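Long-range contacts in LIM domain only protein 7 (Homo sapiens, PDB 2EAQ), which probably binds the carboxy-terminal tails of partner proteins through its PDZ domain, as relatives of this family do: residues I7-T12 against S44-D49; L17-T22 against A73-T78; G29-S34 against D49-A54; I53-T58 against G79-D84. One frame throughout, in Å; residues are numbered along the deposited sequence.

Interaction 1. Residues I7-T12 against S44-D49; sequences ISINQT and SQLQVD. With NI (nickel (II) ion), chain C.
Ser44 grips the backbone between Ile7 and Ile9: Ser44 OG donates to Ser8 O over 2.8 Å, the donor lying 17° from the carbonyl plane. With chi1 at -69° the hydroxyl stands anti to the carbonyl carbon of Ser44, which turns it to the strand. The two isoleucines make the tight part of the contact. Ile7 CG2 presses on Ser44 O at 3.6 Å, while Ile7 CD1 reaches Leu46 CD1 at 3.8 Å, those two side chains crossing at about a right angle. Ile9 brings CG1 against Ser44 CB, also 3.8 Å away.

The other side is wet and loose. One water donates to Ser44 O at 2.8 Å and only weakly to Ser8 O; another accepts from Asn10 N and donates to Ser44 OG at 2.9 Å. Ser8 turns its side chain away from the loop, where Ser8 OG takes a weak bond from Asn10 ND2. At the far end of the loop, both carboxylate oxygens of Asp49 and three waters bind a nickel ion. Gln45 closes helix 40-43 with a Schellman motif; the strand of Ile7 and Ile9 pairs with strand 80-88, whose Met83 touches both Ile9 and Leu46.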
loop_
_atom_site.group_PDB
_atom_site.type_symbol
_atom_site.label_atom_id
_atom_site.label_comp_id
_atom_site.label_asym_id
_atom_site.label_seq_id
_atom_site.Cartn_x
_atom_site.Cartn_y
_atom_site.Cartn_z
ATOM N N ILE A 7 7.124 -5.155 0.243
ATOM C CA ILE A 7 7.051 -4.935 -1.198
ATOM C C ILE A 7 7.451 -3.504 -1.507
ATOM O O ILE A 7 6.875 -2.570 -0.951
ATOM C CB ILE A 7 5.639 -5.204 -1.689
ATOM C CG1 ILE A 7 5.235 -6.649 -1.362
ATOM C CG2 ILE A 7 5.537 -4.925 -3.225
ATOM C CD1 ILE A 7 3.793 -7.031 -1.882
ATOM N N SER A 8 8.440 -3.314 -2.368
ATOM C CA SER A 8 8.908 -1.988 -2.720
ATOM C C SER A 8 8.295 -1.547 -4.031
ATOM O O SER A 8 8.337 -2.277 -5.007
ATOM C CB SER A 8 10.421 -2.039 -2.850
ATOM O OG SER A 8 10.866 -0.648 -3.009
ATOM N N ILE A 9 7.674 -0.373 -4.004
ATOM C CA ILE A 9 6.974 0.208 -5.183
ATOM C C ILE A 9 7.582 1.594 -5.362
ATOM O O ILE A 9 7.802 2.305 -4.385
ATOM C CB ILE A 9 5.415 0.294 -4.971
ATOM C CG1 ILE A 9 4.944 -1.034 -4.367
ATOM C CG2 ILE A 9 4.741 0.603 -6.300
ATOM C CD1 ILE A 9 3.438 -1.099 -4.151
ATOM N N ASN A 10 7.881 1.975 -6.595
ATOM C CA ASN A 10 8.558 3.265 -6.863
ATOM C C ASN A 10 8.060 3.910 -8.110
ATOM O O ASN A 10 7.789 3.202 -9.090
ATOM C CB ASN A 10 10.068 3.047 -7.038
ATOM C CG ASN A 10 10.697 2.422 -5.823
ATOM O OD1 ASN A 10 11.057 3.110 -4.873
ATOM N ND2 ASN A 10 10.801 1.108 -5.820
ATOM N N GLN A 11 7.900 5.239 -8.101
ATOM C CA GLN A 11 7.526 5.957 -9.319
ATOM C C GLN A 11 8.094 7.358 -9.213
ATOM O O GLN A 11 8.723 7.685 -8.211
ATOM C CB GLN A 11 5.989 5.928 -9.529
ATOM C CG GLN A 11 5.219 6.673 -8.448
ATOM C CD GLN A 11 3.757 6.685 -8.655
ATOM O OE1 GLN A 11 3.103 7.655 -8.212
ATOM N NE2 GLN A 11 3.239 5.739 -9.315
ATOM N N THR A 12 7.934 8.153 -10.258
ATOM C CA THR A 12 8.531 9.499 -10.227
ATOM C C THR A 12 8.019 10.331 -9.080
ATOM O O THR A 12 6.814 10.335 -8.816
ATOM C CB THR A 12 8.168 10.202 -11.496
ATOM O OG1 THR A 12 8.591 9.370 -12.579
ATOM C CG2 THR A 12 8.972 11.495 -11.632
ATOM N N SER A 44 5.467 -4.261 -9.263
ATOM C CA SER A 44 6.062 -4.711 -7.981
ATOM C C SER A 44 5.460 -5.945 -7.392
ATOM O O SER A 44 5.972 -6.487 -6.421
ATOM C CB SER A 44 5.942 -3.599 -6.954
ATOM O OG SER A 44 6.806 -2.502 -7.308
ATOM N N GLN A 45 4.382 -6.413 -8.002
ATOM C CA GLN A 45 3.697 -7.649 -7.614
ATOM C C GLN A 45 2.959 -7.616 -6.299
ATOM O O GLN A 45 2.901 -8.597 -5.547
ATOM C CB GLN A 45 4.581 -8.914 -7.818
ATOM C CG GLN A 45 4.963 -9.046 -9.323
ATOM C CD GLN A 45 5.730 -10.245 -9.728
ATOM O OE1 GLN A 45 6.449 -10.215 -10.785
ATOM N NE2 GLN A 45 5.594 -11.303 -8.977
ATOM N N LEU A 46 2.356 -6.434 -6.031
ATOM C CA LEU A 46 1.382 -6.337 -4.924
ATOM C C LEU A 46 0.159 -7.088 -5.413
ATOM O O LEU A 46 -0.159 -7.091 -6.611
ATOM C CB LEU A 46 1.073 -4.856 -4.736
ATOM C CG LEU A 46 0.039 -4.506 -3.650
ATOM C CD1 LEU A 46 0.691 -4.829 -2.226
ATOM C CD2 LEU A 46 -0.351 -3.005 -3.721
ATOM N N GLN A 47 -0.549 -7.747 -4.510
ATOM C CA GLN A 47 -1.736 -8.519 -4.930
ATOM C C GLN A 47 -3.015 -8.176 -4.172
ATOM O O GLN A 47 -2.956 -7.802 -3.004
ATOM C CB GLN A 47 -1.466 -10.022 -4.759
ATOM C CG GLN A 47 -0.329 -10.466 -5.711
ATOM C CD GLN A 47 0.031 -11.924 -5.625
ATOM O OE1 GLN A 47 -0.635 -12.719 -5.001
ATOM N NE2 GLN A 47 1.138 -12.281 -6.315
ATOM N N VAL A 48 -4.135 -8.297 -4.884
ATOM C CA VAL A 48 -5.462 -8.076 -4.270
ATOM C C VAL A 48 -5.584 -9.011 -3.083
ATOM O O VAL A 48 -5.096 -10.151 -3.128
ATOM C CB VAL A 48 -6.551 -8.349 -5.291
ATOM C CG1 VAL A 48 -7.934 -8.333 -4.612
ATOM C CG2 VAL A 48 -6.471 -7.332 -6.409
ATOM N N ASP A 49 -6.189 -8.477 -2.001
ATOM C CA ASP A 49 -6.393 -9.156 -0.721
ATOM C C ASP A 49 -5.185 -9.163 0.184
ATOM O O ASP A 49 -5.271 -9.650 1.322
ATOM C CB ASP A 49 -6.892 -10.595 -0.911
ATOM C CG ASP A 49 -8.373 -10.673 -1.275
ATOM O OD1 ASP A 49 -9.127 -9.743 -0.958
ATOM O OD2 ASP A 49 -8.784 -11.714 -1.852
HETATM NI NI NI C . -11.121 -11.011 -1.409
HETATM O O HOH W 1 8.552 -5.557 -6.071
HETATM O O HOH W 2 7.251 -0.077 -8.796
HETATM O O HOH W 3 -13.168 -10.394 -0.178
HETATM O O HOH W 4 -10.996 -12.002 0.689
HETATM O O HOH W 5 -10.596 -12.534 -2.864
#

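Interaction 2. Residues L17-T22 against A73-T78; sequences LDFGFT and AKAQET
Gln76 reaches from the last turns of the helix to the backbone at Asp18, the residue whose CA lies nearest to its own across the contact. From CB the chain sets off with CG anti to the backbone N (chi1 -168°) and then bends at chi2, which brings the amide to the loop. Gln76 CD comes within 3.8 Å of both Asp18 CA and Leu17 O. Gln76 OE1 passes Asp18 CB at 4.0 Å. Gln76 NE2 goes deepest, to 3.0 Å from Asp18 CA; this is shorter than ordinary van der Waals contact, so the exact placing of the amide is doubtful. The same nitrogen lies 3.5 Å from Leu17 O, at too poor an angle for a hydrogen bond.

The sequence Asp-Phe-Gly-Phe here stands where PDZ domains carry the GLGF-type carboxylate-binding loop, leading into strand 21-26 beside helix 65-78; between these two elements ligand tails are bound in the family. An Asx turn shapes the loop: Gly20 N donates to the anti lone pair of Asp18 OD1 at 2.8 Å. With an alanine in place of Gln76 the amide is gone, and a gap would probably open between the helix and Asp18. Phe19 slides past Gln76 in the opposite direction, ring and amide planes 34° apart. Its CZ meets Ala75 O at 3.4 Å, edge-on and near the ring plane, and Phe19 CE2 lies 4.2 Å from Ala75 CB. Leu81 touches both Phe19 and Ala75.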
loop_
_atom_site.group_PDB
_atom_site.type_symbol
_atom_site.label_atom_id
_atom_site.label_comp_id
_atom_site.label_asym_id
_atom_site.label_seq_id
_atom_site.Cartn_x
_atom_site.Cartn_y
_atom_site.Cartn_z
ATOM N N LEU A 17 -0.125 10.586 -11.191
ATOM C CA LEU A 17 -0.842 9.318 -11.117
ATOM C C LEU A 17 -0.523 8.630 -9.789
ATOM O O LEU A 17 0.587 8.805 -9.266
ATOM C CB LEU A 17 -0.385 8.415 -12.253
ATOM C CG LEU A 17 -0.484 8.932 -13.692
ATOM C CD1 LEU A 17 -0.002 7.851 -14.645
ATOM C CD2 LEU A 17 -1.927 9.298 -13.976
ATOM N N ASP A 18 -1.464 7.870 -9.244
ATOM C CA ASP A 18 -1.169 7.119 -8.015
ATOM C C ASP A 18 -0.400 5.844 -8.389
ATOM O O ASP A 18 -0.117 5.577 -9.544
ATOM C CB ASP A 18 -2.417 6.759 -7.229
ATOM C CG ASP A 18 -3.412 5.992 -8.049
ATOM O OD1 ASP A 18 -3.093 4.924 -8.612
ATOM O OD2 ASP A 18 -4.580 6.477 -8.165
ATOM N N PHE A 19 -0.054 5.070 -7.377
ATOM C CA PHE A 19 0.763 3.873 -7.580
ATOM C C PHE A 19 0.090 2.714 -8.279
ATOM O O PHE A 19 0.770 1.785 -8.695
ATOM C CB PHE A 19 1.322 3.370 -6.252
ATOM C CG PHE A 19 2.390 4.247 -5.649
ATOM C CD1 PHE A 19 3.726 4.087 -5.989
ATOM C CD2 PHE A 19 2.058 5.220 -4.716
ATOM C CE1 PHE A 19 4.724 4.867 -5.396
ATOM C CE2 PHE A 19 3.067 6.040 -4.110
ATOM C CZ PHE A 19 4.403 5.843 -4.465
ATOM N N GLY A 20 -1.222 2.782 -8.456
ATOM C CA GLY A 20 -1.859 1.686 -9.180
ATOM C C GLY A 20 -2.656 0.739 -8.348
ATOM O O GLY A 20 -3.078 -0.272 -8.876
ATOM N N PHE A 21 -2.921 1.034 -7.067
ATOM C CA PHE A 21 -3.757 0.111 -6.310
ATOM C C PHE A 21 -4.759 0.967 -5.505
ATOM O O PHE A 21 -4.558 2.169 -5.306
ATOM C CB PHE A 21 -2.880 -0.750 -5.365
ATOM C CG PHE A 21 -2.270 -0.013 -4.237
ATOM C CD1 PHE A 21 -2.883 0.010 -3.005
ATOM C CD2 PHE A 21 -1.046 0.667 -4.393
ATOM C CE1 PHE A 21 -2.277 0.720 -1.957
ATOM C CE2 PHE A 21 -0.466 1.368 -3.347
ATOM C CZ PHE A 21 -1.094 1.385 -2.152
ATOM N N THR A 22 -5.860 0.335 -5.113
ATOM C CA THR A 22 -6.850 0.988 -4.218
ATOM C C THR A 22 -6.934 0.113 -2.972
ATOM O O THR A 22 -6.596 -1.089 -2.991
ATOM C CB THR A 22 -8.227 1.111 -4.824
ATOM O OG1 THR A 22 -8.742 -0.176 -5.138
ATOM C CG2 THR A 22 -8.158 1.976 -6.113
ATOM N N ALA A 73 -0.394 10.092 1.130
ATOM C CA ALA A 73 -0.187 11.256 0.258
ATOM C C ALA A 73 1.291 11.599 0.179
ATOM O O ALA A 73 1.798 12.006 -0.866
ATOM C CB ALA A 73 -0.983 12.506 0.817
ATOM N N LYS A 74 1.978 11.466 1.289
ATOM C CA LYS A 74 3.410 11.728 1.310
ATOM C C LYS A 74 4.176 10.736 0.414
ATOM O O LYS A 74 5.090 11.126 -0.294
ATOM C CB LYS A 74 3.877 11.666 2.761
ATOM C CG LYS A 74 5.377 11.966 2.902
ATOM C CD LYS A 74 5.735 12.057 4.376
ATOM C CE LYS A 74 7.213 12.312 4.574
ATOM N NZ LYS A 74 7.571 12.091 6.000
ATOM N N ALA A 75 3.791 9.463 0.408
ATOM C CA ALA A 75 4.482 8.504 -0.445
ATOM C C ALA A 75 4.257 8.894 -1.888
ATOM O O ALA A 75 5.137 8.656 -2.698
ATOM C CB ALA A 75 3.914 7.067 -0.164
ATOM N N GLN A 76 3.104 9.485 -2.230
ATOM C CA GLN A 76 2.875 9.919 -3.610
ATOM C C GLN A 76 3.821 11.054 -3.920
ATOM O O GLN A 76 4.302 11.195 -5.045
ATOM C CB GLN A 76 1.469 10.438 -3.816
ATOM C CG GLN A 76 1.216 10.588 -5.270
ATOM C CD GLN A 76 0.095 9.717 -5.617
ATOM O OE1 GLN A 76 -1.038 10.154 -5.657
ATOM N NE2 GLN A 76 0.377 8.449 -5.794
ATOM N N GLU A 77 4.074 11.907 -2.945
ATOM C CA GLU A 77 5.008 12.991 -3.163
ATOM C C GLU A 77 6.437 12.491 -3.365
ATOM O O GLU A 77 7.135 12.944 -4.288
ATOM C CB GLU A 77 5.012 13.984 -1.985
ATOM C CG GLU A 77 5.730 15.239 -2.442
ATOM C CD GLU A 77 5.369 16.534 -1.687
ATOM O OE1 GLU A 77 6.162 17.503 -1.806
ATOM O OE2 GLU A 77 4.318 16.569 -1.004
ATOM N N THR A 78 6.906 11.513 -2.591
ATOM C CA THR A 78 8.318 11.047 -2.704
ATOM C C THR A 78 8.465 10.012 -3.845
ATOM O O THR A 78 9.599 9.810 -4.371
ATOM C CB THR A 78 8.812 10.352 -1.420
ATOM O OG1 THR A 78 8.068 9.144 -1.222
ATOM C CG2 THR A 78 8.635 11.238 -0.204
#

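Interaction 3. Residues G29-S34 against D49-A54; sequences GIFVAS and DDEIIA. With NI (nickel (II) ion), chain C.
Phe31 and Glu51 form a single beta bridge where the two sheets of the PDZ fold meet, strand 29-34 crossing strand 51-54 at 124° with the axes 4.5 Å apart. So steep a crossing leaves room for only a short run of backbone bonds. Ile52 N donates to Ile30 O and Val32 N to Asp50 O, each at 2.9 Å. Asp49 N then donates to Val32 O at 2.8 Å. Asp50 O is also approached by Phe31 CA in a CA-H...O contact.

Apolar packing covers the inner side. Ile30 CD1 touches Ile52 CB at 3.9 Å and Val32 CG2 touches Ile52 CD1 at 3.8 Å, each pair of side chains crossing at about a right angle; Trp68 of helix 65-78 packs on Ile30 and Ile52. With CG anti to the backbone N (chi1 -174°) and the chain extended beyond it, Glu51 runs past the Phe31 ring, Phe31 CE2 lying 3.5 Å from Glu51 CG and the carboxylate turned 25° from the ring plane. Asp49 O lies at the edge of the same ring, near its plane.

Polar ends are held from several sides. Asp50 forms a salt bridge with Arg87, and Glu51 OE1 bonds to Tyr88 OH. One water accepts from Ile30 N and sits beside Glu51 OE2 and Ile52 O. A second donates both to Val32 O and, at 2.8 Å, to Asp49 OD1, an oxygen that also binds nickel.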
loop_
_atom_site.group_PDB
_atom_site.type_symbol
_atom_site.label_atom_id
_atom_site.label_comp_id
_atom_site.label_asym_id
_atom_site.label_seq_id
_atom_site.Cartn_x
_atom_site.Cartn_y
_atom_site.Cartn_z
ATOM N N GLY A 29 -8.835 -3.966 9.779
ATOM C CA GLY A 29 -7.727 -3.983 8.815
ATOM C C GLY A 29 -7.971 -3.202 7.553
ATOM O O GLY A 29 -9.092 -2.781 7.253
ATOM N N ILE A 30 -6.911 -2.981 6.806
ATOM C CA ILE A 30 -6.992 -2.431 5.426
ATOM C C ILE A 30 -6.313 -3.448 4.518
ATOM O O ILE A 30 -5.314 -4.084 4.907
ATOM C CB ILE A 30 -6.364 -1.042 5.263
ATOM C CG1 ILE A 30 -5.024 -0.969 5.959
ATOM C CG2 ILE A 30 -7.301 0.046 5.822
ATOM C CD1 ILE A 30 -4.196 0.254 5.477
ATOM N N PHE A 31 -6.842 -3.593 3.320
ATOM C CA PHE A 31 -6.396 -4.609 2.350
ATOM C C PHE A 31 -6.293 -4.002 0.967
ATOM O O PHE A 31 -6.818 -2.927 0.701
ATOM C CB PHE A 31 -7.404 -5.767 2.309
ATOM C CG PHE A 31 -7.658 -6.403 3.654
ATOM C CD1 PHE A 31 -8.532 -5.800 4.558
ATOM C CD2 PHE A 31 -6.942 -7.540 4.013
ATOM C CE1 PHE A 31 -8.676 -6.340 5.860
ATOM C CE2 PHE A 31 -7.074 -8.096 5.273
ATOM C CZ PHE A 31 -7.946 -7.480 6.182
ATOM N N VAL A 32 -5.566 -4.686 0.086
ATOM C CA VAL A 32 -5.487 -4.224 -1.304
ATOM C C VAL A 32 -6.781 -4.633 -2.007
ATOM O O VAL A 32 -7.147 -5.820 -2.077
ATOM C CB VAL A 32 -4.257 -4.827 -1.997
ATOM C CG1 VAL A 32 -4.271 -4.444 -3.439
ATOM C CG2 VAL A 32 -2.981 -4.325 -1.312
ATOM N N ALA A 33 -7.500 -3.629 -2.515
ATOM C CA ALA A 33 -8.780 -3.916 -3.204
ATOM C C ALA A 33 -8.609 -4.223 -4.698
ATOM O O ALA A 33 -9.338 -5.027 -5.306
ATOM C CB ALA A 33 -9.704 -2.719 -3.049
ATOM N N SER A 34 -7.642 -3.549 -5.317
ATOM C CA SER A 34 -7.434 -3.702 -6.764
ATOM C C SER A 34 -5.993 -3.314 -7.047
ATOM O O SER A 34 -5.369 -2.546 -6.286
ATOM C CB SER A 34 -8.390 -2.748 -7.507
ATOM O OG SER A 34 -8.028 -1.365 -7.325
ATOM N N ASP A 49 -6.189 -8.477 -2.001
ATOM C CA ASP A 49 -6.393 -9.156 -0.721
ATOM C C ASP A 49 -5.185 -9.163 0.184
ATOM O O ASP A 49 -5.271 -9.650 1.322
ATOM C CB ASP A 49 -6.892 -10.595 -0.911
ATOM C CG ASP A 49 -8.373 -10.673 -1.275
ATOM O OD1 ASP A 49 -9.127 -9.743 -0.958
ATOM O OD2 ASP A 49 -8.784 -11.714 -1.852
ATOM N N ASP A 50 -4.034 -8.679 -0.292
ATOM C CA ASP A 50 -2.908 -8.569 0.633
ATOM C C ASP A 50 -3.336 -7.623 1.761
ATOM O O ASP A 50 -3.942 -6.574 1.496
ATOM C CB ASP A 50 -1.654 -7.941 -0.025
ATOM C CG ASP A 50 -0.922 -8.875 -0.943
ATOM O OD1 ASP A 50 -1.191 -10.074 -0.917
ATOM O OD2 ASP A 50 -0.031 -8.349 -1.667
ATOM N N GLU A 51 -3.069 -7.954 3.017
ATOM C CA GLU A 51 -3.397 -7.057 4.143
ATOM C C GLU A 51 -2.278 -6.071 4.289
ATOM O O GLU A 51 -1.102 -6.497 4.309
ATOM C CB GLU A 51 -3.573 -7.832 5.441
ATOM C CG GLU A 51 -4.067 -6.849 6.547
ATOM C CD GLU A 51 -4.200 -7.437 7.922
ATOM O OE1 GLU A 51 -3.936 -8.632 8.095
ATOM O OE2 GLU A 51 -4.535 -6.628 8.817
ATOM N N ILE A 52 -2.593 -4.786 4.371
ATOM C CA ILE A 52 -1.564 -3.762 4.454
ATOM C C ILE A 52 -1.268 -3.504 5.938
ATOM O O ILE A 52 -2.145 -3.098 6.729
ATOM C CB ILE A 52 -2.053 -2.462 3.745
ATOM C CG1 ILE A 52 -2.360 -2.809 2.288
ATOM C CG2 ILE A 52 -1.035 -1.348 3.860
ATOM C CD1 ILE A 52 -3.141 -1.698 1.490
ATOM N N ILE A 53 -0.029 -3.745 6.356
ATOM C CA ILE A 53 0.358 -3.550 7.727
ATOM C C ILE A 53 1.022 -2.229 7.985
ATOM O O ILE A 53 0.763 -1.575 8.983
ATOM C CB ILE A 53 1.273 -4.726 8.200
ATOM C CG1 ILE A 53 0.552 -6.071 8.015
ATOM C CG2 ILE A 53 1.665 -4.505 9.669
ATOM C CD1 ILE A 53 -0.777 -6.174 8.648
ATOM N N ALA A 54 1.857 -1.790 7.056
ATOM C CA ALA A 54 2.543 -0.513 7.209
ATOM C C ALA A 54 3.038 -0.011 5.852
ATOM O O ALA A 54 3.160 -0.790 4.929
ATOM C CB ALA A 54 3.831 -0.670 8.088
HETATM NI NI NI C . -11.121 -11.011 -1.409
HETATM O O HOH W 6 -4.378 -3.922 8.275
HETATM O O HOH W 7 -9.452 -6.926 -0.870
HETATM O O HOH W 3 -13.168 -10.394 -0.178
HETATM O O HOH W 4 -10.996 -12.002 0.689
HETATM O O HOH W 5 -10.596 -12.534 -2.864
#

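Interaction 4. Residues I53-T58 against G79-D84; sequences IAINNT and GHLVMD. With NI (nickel (II) ion), chain B.
A classic beta bulge, in which Ile53 and Ala54 both face Asp84, marks this antiparallel pairing. Asp84 O accepts two bonds there, from Ile53 N at 2.8 Å and from Ala54 N at 3.2 Å. Asp84 N returns a bond to Ala54 O, making the hydrogen-bonded pair; further along, Asn56 N donates to Val82 O at 2.8 Å. Ile55 and Met83 form the non-hydrogen-bonded pair between them. Strands 51-55 and 80-88 are neighbours in the larger sheet of the PDZ fold, and Ile55 turns into its core. Leu81, its CG anti to the backbone N (chi1 -171°), carries CD1 to within 3.6 Å of Ile55 CB, and Ile55 CG2 meets Met83 CG at 4.1 Å. Trp68 and Met72 of helix 65-78 also touch Ile55.

A type II' turn from Ile55 to Thr58 ends the pairing and gives Asn56 a positive phi of 49°. Its carboxamide lies alongside the backbone of His80 to Val82. A valine in its place, lacking that amide and branched at CB, would probably leave this backbone without its polar neighbour and strain the turn. Beyond it His80, whose ND1 bonds to Asn10 OD1, binds a nickel ion through NE2 at 2.2 Å, with two waters.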
loop_
_atom_site.group_PDB
_atom_site.type_symbol
_atom_site.label_atom_id
_atom_site.label_comp_id
_atom_site.label_asym_id
_atom_site.label_seq_id
_atom_site.Cartn_x
_atom_site.Cartn_y
_atom_site.Cartn_z
ATOM N N ILE A 53 -0.029 -3.745 6.356
ATOM C CA ILE A 53 0.358 -3.550 7.727
ATOM C C ILE A 53 1.022 -2.229 7.985
ATOM O O ILE A 53 0.763 -1.575 8.983
ATOM C CB ILE A 53 1.273 -4.726 8.200
ATOM C CG1 ILE A 53 0.552 -6.071 8.015
ATOM C CG2 ILE A 53 1.665 -4.505 9.669
ATOM C CD1 ILE A 53 -0.777 -6.174 8.648
ATOM N N ALA A 54 1.857 -1.790 7.056
ATOM C CA ALA A 54 2.543 -0.513 7.209
ATOM C C ALA A 54 3.038 -0.011 5.852
ATOM O O ALA A 54 3.160 -0.790 4.929
ATOM C CB ALA A 54 3.831 -0.670 8.088
ATOM N N ILE A 55 3.207 1.289 5.734
ATOM C CA ILE A 55 3.889 1.840 4.556
ATOM C C ILE A 55 4.999 2.745 5.074
ATOM O O ILE A 55 4.778 3.563 5.983
ATOM C CB ILE A 55 2.983 2.593 3.579
ATOM C CG1 ILE A 55 2.250 3.720 4.289
ATOM C CG2 ILE A 55 2.046 1.641 2.918
ATOM C CD1 ILE A 55 1.492 4.675 3.296
ATOM N N ASN A 56 6.201 2.594 4.508
ATOM C CA ASN A 56 7.323 3.407 4.916
ATOM C C ASN A 56 7.407 3.377 6.459
ATOM O O ASN A 56 7.483 2.276 7.037
ATOM C CB ASN A 56 7.159 4.807 4.271
ATOM C CG ASN A 56 7.093 4.728 2.746
ATOM O OD1 ASN A 56 6.423 5.545 2.063
ATOM N ND2 ASN A 56 7.829 3.771 2.196
ATOM N N ASN A 57 7.404 4.508 7.119
ATOM C CA ASN A 57 7.519 4.444 8.603
ATOM C C ASN A 57 6.189 4.533 9.336
ATOM O O ASN A 57 6.176 4.896 10.526
ATOM C CB ASN A 57 8.417 5.629 9.022
ATOM C CG ASN A 57 9.836 5.473 8.439
ATOM O OD1 ASN A 57 10.434 6.421 7.870
ATOM N ND2 ASN A 57 10.346 4.268 8.550
ATOM N N THR A 58 5.083 4.153 8.702
ATOM C CA THR A 58 3.772 4.324 9.294
ATOM C C THR A 58 3.075 2.997 9.384
ATOM O O THR A 58 2.725 2.392 8.373
ATOM C CB THR A 58 2.926 5.266 8.408
ATOM O OG1 THR A 58 3.544 6.554 8.359
ATOM C CG2 THR A 58 1.528 5.429 8.946
ATOM N N GLY A 79 7.370 9.318 -4.181
ATOM C CA GLY A 79 7.460 8.261 -5.173
ATOM C C GLY A 79 7.954 6.936 -4.641
ATOM O O GLY A 79 8.215 6.002 -5.422
ATOM N N HIS A 80 8.139 6.823 -3.338
ATOM C CA HIS A 80 8.634 5.574 -2.750
ATOM C C HIS A 80 7.651 5.023 -1.752
ATOM O O HIS A 80 7.158 5.725 -0.835
ATOM C CB HIS A 80 9.972 5.774 -1.995
ATOM C CG HIS A 80 11.059 6.394 -2.801
ATOM N ND1 HIS A 80 11.616 5.777 -3.904
ATOM C CD2 HIS A 80 11.677 7.580 -2.670
ATOM C CE1 HIS A 80 12.520 6.580 -4.437
ATOM N NE2 HIS A 80 12.569 7.684 -3.708
ATOM N N LEU A 81 7.306 3.776 -1.952
ATOM C CA LEU A 81 6.373 3.129 -1.072
ATOM C C LEU A 81 6.881 1.732 -0.721
ATOM O O LEU A 81 6.821 0.846 -1.560
ATOM C CB LEU A 81 5.048 3.112 -1.831
ATOM C CG LEU A 81 3.803 2.685 -1.125
ATOM C CD1 LEU A 81 3.509 3.550 0.098
ATOM C CD2 LEU A 81 2.687 2.791 -2.184
ATOM N N VAL A 82 7.370 1.545 0.501
ATOM C CA VAL A 82 7.849 0.240 0.979
ATOM C C VAL A 82 6.713 -0.262 1.879
ATOM O O VAL A 82 6.513 0.279 2.986
ATOM C CB VAL A 82 9.163 0.356 1.754
ATOM C CG1 VAL A 82 9.619 -1.005 2.321
ATOM C CG2 VAL A 82 10.282 0.791 0.808
ATOM N N MET A 83 6.013 -1.283 1.405
ATOM C CA MET A 83 4.819 -1.778 2.099
ATOM C C MET A 83 5.022 -3.044 2.841
ATOM O O MET A 83 5.578 -3.983 2.257
ATOM C CB MET A 83 3.705 -2.021 1.080
ATOM C CG MET A 83 3.423 -0.879 0.036
ATOM S SD MET A 83 1.886 -1.173 -1.006
ATOM C CE MET A 83 1.063 -2.281 0.238
ATOM N N ASP A 84 4.643 -3.100 4.093
ATOM C CA ASP A 84 4.705 -4.383 4.802
ATOM C C ASP A 84 3.307 -4.962 4.687
ATOM O O ASP A 84 2.336 -4.266 5.043
ATOM C CB ASP A 84 5.078 -4.178 6.263
ATOM C CG ASP A 84 6.515 -3.854 6.442
ATOM O OD1 ASP A 84 7.239 -3.950 5.464
ATOM O OD2 ASP A 84 6.907 -3.534 7.569
HETATM NI NI NI B . 13.768 9.514 -3.883
HETATM O O HOH W 8 14.034 9.771 -1.856
HETATM O O HOH W 9 11.991 10.589 -3.806
#

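Overall arrangement
All four contacts lie within one small PDZ domain, their centres 10 to 15 Å apart. Interactions 1, 3 and 4 reach the larger sheet: strand 80-88, used by interaction 4, lies between strands 2-10 and 51-55, and interactions 3 and 4 share Ile53 and Ala54. Interaction 3 ties in the two-stranded sheet, whose other strand, 21-26, continues from the loop of interaction 2. Along the chain interaction 3 is nested inside the loop closed by interaction 2, whereas interaction 1 closes before interaction 4 opens. The groove between strand 21-26 and helix 65-78, the probable peptide site, is backed by Leu81 of the larger sheet, which touches Phe19, Phe21 and Ala75.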